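Phosphoserine aminotransferase SerC (PDB 3FFR) probably catalyses the pyridoxal-phosphate-dependent transamination between phosphoserine and 2-oxoglutarate in serine biosynthesis, as a class-V aminotransferase. Local coordinates at residues A[132-137]-A[160-165]. Numbering follows the deposited sequence.
Sequences EIICLT and KDALIF
Ile134 and Leu136 bond to Leu163 and Phe165 as neighbouring parallel strands of the mixed seven-stranded sheet in the PLP-binding domain of a class-V (fold-type I) aminotransferase. Four backbone hydrogen bonds form the ladder. Leu163 N gives to Glu132 O, Ile134 N to Leu163 O (2.8 Å), Phe165 N to Ile134 O, and Leu136 N to Phe165 O. The last is nearly straight, 176° at the hydrogen. The Glu132 carboxylate has its partners outside both segments: a salt bridge with Lys211 and backbone N-H groups including those of Glu83 and Lys84.

Apolar side chains pack on both faces of the sheet. On one, Ile134 and Ile164 run alongside each other, with Ile134 CD1 4.0 Å from Ile164 CG1. Ile134 CD1 also meets Ala162 CB at 3.8 Å. Leu136 CD1 touches Ile164 CG2.

The other face carries Ile133, Leu163 and Phe165, packed against helix 70-81, with Leu163 and Phe165 also meeting helix 206-217. With chi1 at 76°, CG1 of Ile133 is wedged between its own N and C, and CG2 falls beside N. An alanine here would remove CG1, CG2 and CD1 and is likely to leave a gap beside the Phe165 ring. Ile133 CG2 meets that ring at its edge, 3.8 Å from Phe165 CE1.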
ATOM      1  N   GLU A 132       6.835 -23.249  15.001  1.00 27.92           N
ATOM      2  CA  GLU A 132       6.534 -23.500  13.580  1.00 26.00           C
ATOM      3  C   GLU A 132       7.352 -22.644  12.657  1.00 24.46           C
ATOM      4  O   GLU A 132       7.589 -22.998  11.496  1.00 25.61           O
ATOM      5  CB  GLU A 132       5.042 -23.274  13.293  1.00 26.44           C
ATOM      6  CG  GLU A 132       4.159 -24.181  14.087  1.00 26.61           C
ATOM      7  CD  GLU A 132       2.687 -23.783  14.017  1.00 29.05           C
ATOM      8  OE1 GLU A 132       2.211 -23.594  12.879  1.00 28.08           O
ATOM      9  OE2 GLU A 132       2.021 -23.719  15.094  1.00 28.42           O
ATOM     10  N   ILE A 133       7.704 -21.472  13.171  1.00 26.70           N
ATOM     11  CA  ILE A 133       8.508 -20.505  12.414  1.00 25.48           C
ATOM     12  C   ILE A 133       9.526 -19.878  13.348  1.00 28.03           C
ATOM     13  O   ILE A 133       9.333 -19.857  14.572  1.00 27.54           O
ATOM     14  CB  ILE A 133       7.647 -19.430  11.699  1.00 26.52           C
ATOM     15  CG1 ILE A 133       7.134 -18.377  12.690  1.00 24.61           C
ATOM     16  CG2 ILE A 133       6.460 -20.082  10.889  1.00 23.36           C
ATOM     17  CD1 ILE A 133       6.496 -17.105  11.999  1.00 29.16           C
ATOM     18  N   ILE A 134      10.633 -19.445  12.742  1.00 26.96           N
ATOM     19  CA  ILE A 134      11.729 -18.734  13.413  1.00 26.19           C
ATOM     20  C   ILE A 134      11.812 -17.380  12.713  1.00 26.26           C
ATOM     21  O   ILE A 134      12.040 -17.303  11.516  1.00 27.00           O
ATOM     22  CB  ILE A 134      13.086 -19.484  13.291  1.00 26.78           C
ATOM     23  CG1 ILE A 134      13.055 -20.785  14.100  1.00 27.52           C
ATOM     24  CG2 ILE A 134      14.268 -18.614  13.755  1.00 24.39           C
ATOM     25  CD1 ILE A 134      14.122 -21.797  13.679  1.00 25.23           C
ATOM     26  N   CYS A 135      11.707 -16.327  13.500  1.00 24.74           N
ATOM     27  CA  CYS A 135      11.742 -14.941  12.987  1.00 26.41           C
ATOM     28  C   CYS A 135      12.997 -14.232  13.475  1.00 26.57           C
ATOM     29  O   CYS A 135      13.178 -13.971  14.665  1.00 27.27           O
ATOM     30  CB  CYS A 135      10.520 -14.159  13.425  1.00 27.01           C
ATOM     31  SG  CYS A 135       8.951 -14.835  12.822  1.00 28.93           S
ATOM     32  N   LEU A 136      13.842 -13.938  12.495  1.00 26.18           N
ATOM     33  CA  LEU A 136      15.123 -13.322  12.713  1.00 26.87           C
ATOM     34  C   LEU A 136      15.130 -11.949  12.098  1.00 25.78           C
ATOM     35  O   LEU A 136      14.482 -11.724  11.089  1.00 27.32           O
ATOM     36  CB  LEU A 136      16.220 -14.168  12.047  1.00 26.72           C
ATOM     37  CG  LEU A 136      16.276 -15.636  12.506  1.00 26.17           C
ATOM     38  CD1 LEU A 136      17.355 -16.436  11.725  1.00 27.94           C
ATOM     39  CD2 LEU A 136      16.456 -15.732  14.031  1.00 27.07           C
ATOM     40  N   THR A 137      15.883 -11.050  12.710  1.00 26.33           N
ATOM     41  CA  THR A 137      15.994  -9.687  12.165  1.00 26.48           C
ATOM     42  C   THR A 137      17.435  -9.441  11.788  1.00 28.01           C
ATOM     43  O   THR A 137      18.317  -9.332  12.667  1.00 27.89           O
ATOM     44  CB  THR A 137      15.478  -8.677  13.163  1.00 28.66           C
ATOM     45  OG1 THR A 137      14.065  -8.893  13.366  1.00 28.85           O
ATOM     46  CG2 THR A 137      15.716  -7.257  12.676  1.00 27.13           C
ATOM     47  N   LYS A 160      14.668 -28.184  12.293  1.00 24.24           N
ATOM     48  CA  LYS A 160      14.733 -28.411  10.858  1.00 25.98           C
ATOM     49  C   LYS A 160      13.437 -28.158  10.128  1.00 27.33           C
ATOM     50  O   LYS A 160      13.451 -27.772   8.973  1.00 27.85           O
ATOM     51  CB  LYS A 160      15.298 -29.802  10.571  1.00 31.32           C
ATOM     52  CG  LYS A 160      16.769 -29.832  11.085  1.00 31.68           C
ATOM     53  CD  LYS A 160      17.412 -31.072  10.894  1.00 33.31           C
ATOM     54  CE  LYS A 160      18.750 -31.096  11.612  1.00 26.27           C
ATOM     55  NZ  LYS A 160      18.558 -31.068  13.082  1.00 23.76           N
ATOM     56  N   ASP A 161      12.325 -28.350  10.820  1.00 23.93           N
ATOM     57  CA  ASP A 161      11.027 -28.224  10.182  1.00 23.69           C
ATOM     58  C   ASP A 161      10.479 -26.807  10.203  1.00 23.51           C
ATOM     59  O   ASP A 161       9.539 -26.472   9.455  1.00 24.73           O
ATOM     60  CB  ASP A 161      10.001 -29.181  10.782  1.00 24.72           C
ATOM     61  CG  ASP A 161      10.177 -30.578  10.280  1.00 30.01           C
ATOM     62  OD1 ASP A 161      10.636 -30.733   9.130  1.00 28.33           O
ATOM     63  OD2 ASP A 161       9.859 -31.520  11.017  1.00 27.90           O
ATOM     64  N   ALA A 162      11.060 -25.979  11.039  1.00 25.08           N
ATOM     65  CA  ALA A 162      10.578 -24.580  11.149  1.00 25.07           C
ATOM     66  C   ALA A 162      10.829 -23.834   9.842  1.00 28.18           C
ATOM     67  O   ALA A 162      11.771 -24.136   9.091  1.00 29.00           O
ATOM     68  CB  ALA A 162      11.254 -23.852  12.290  1.00 23.96           C
ATOM     69  N   LEU A 163       9.956 -22.862   9.578  1.00 26.89           N
ATOM     70  CA  LEU A 163      10.165 -21.932   8.478  1.00 26.46           C
ATOM     71  C   LEU A 163      10.934 -20.760   9.045  1.00 27.38           C
ATOM     72  O   LEU A 163      10.534 -20.167  10.050  1.00 25.86           O
ATOM     73  CB  LEU A 163       8.853 -21.408   7.907  1.00 25.22           C
ATOM     74  CG  LEU A 163       7.921 -22.474   7.321  1.00 24.93           C
ATOM     75  CD1 LEU A 163       6.535 -21.801   7.085  1.00 25.76           C
ATOM     76  CD2 LEU A 163       8.511 -23.118   6.042  1.00 26.08           C
ATOM     77  N   ILE A 164      12.056 -20.441   8.408  1.00 26.46           N
ATOM     78  CA  ILE A 164      12.907 -19.324   8.835  1.00 25.27           C
ATOM     79  C   ILE A 164      12.684 -18.086   7.976  1.00 26.63           C
ATOM     80  O   ILE A 164      12.940 -18.077   6.768  1.00 26.71           O
ATOM     81  CB  ILE A 164      14.425 -19.714   8.871  1.00 25.77           C
ATOM     82  CG1 ILE A 164      14.646 -20.908   9.796  1.00 29.28           C
ATOM     83  CG2 ILE A 164      15.277 -18.520   9.350  1.00 27.53           C
ATOM     84  CD1 ILE A 164      16.087 -21.465   9.783  1.00 26.85           C
ATOM     85  N   PHE A 165      12.217 -17.036   8.647  1.00 25.48           N
ATOM     86  CA  PHE A 165      11.934 -15.706   8.040  1.00 27.13           C
ATOM     87  C   PHE A 165      12.947 -14.700   8.533  1.00 27.17           C
ATOM     88  O   PHE A 165      13.180 -14.577   9.734  1.00 27.50           O
ATOM     89  CB  PHE A 165      10.538 -15.181   8.411  1.00 25.84           C
ATOM     90  CG  PHE A 165       9.424 -16.021   7.925  1.00 25.53           C
ATOM     91  CD1 PHE A 165       8.976 -17.106   8.675  1.00 25.67           C
ATOM     92  CD2 PHE A 165       8.830 -15.760   6.695  1.00 24.43           C
ATOM     93  CE1 PHE A 165       7.948 -17.918   8.170  1.00 28.58           C
ATOM     94  CE2 PHE A 165       7.810 -16.541   6.197  1.00 26.34           C
ATOM     95  CZ  PHE A 165       7.369 -17.643   6.936  1.00 28.39           C
TER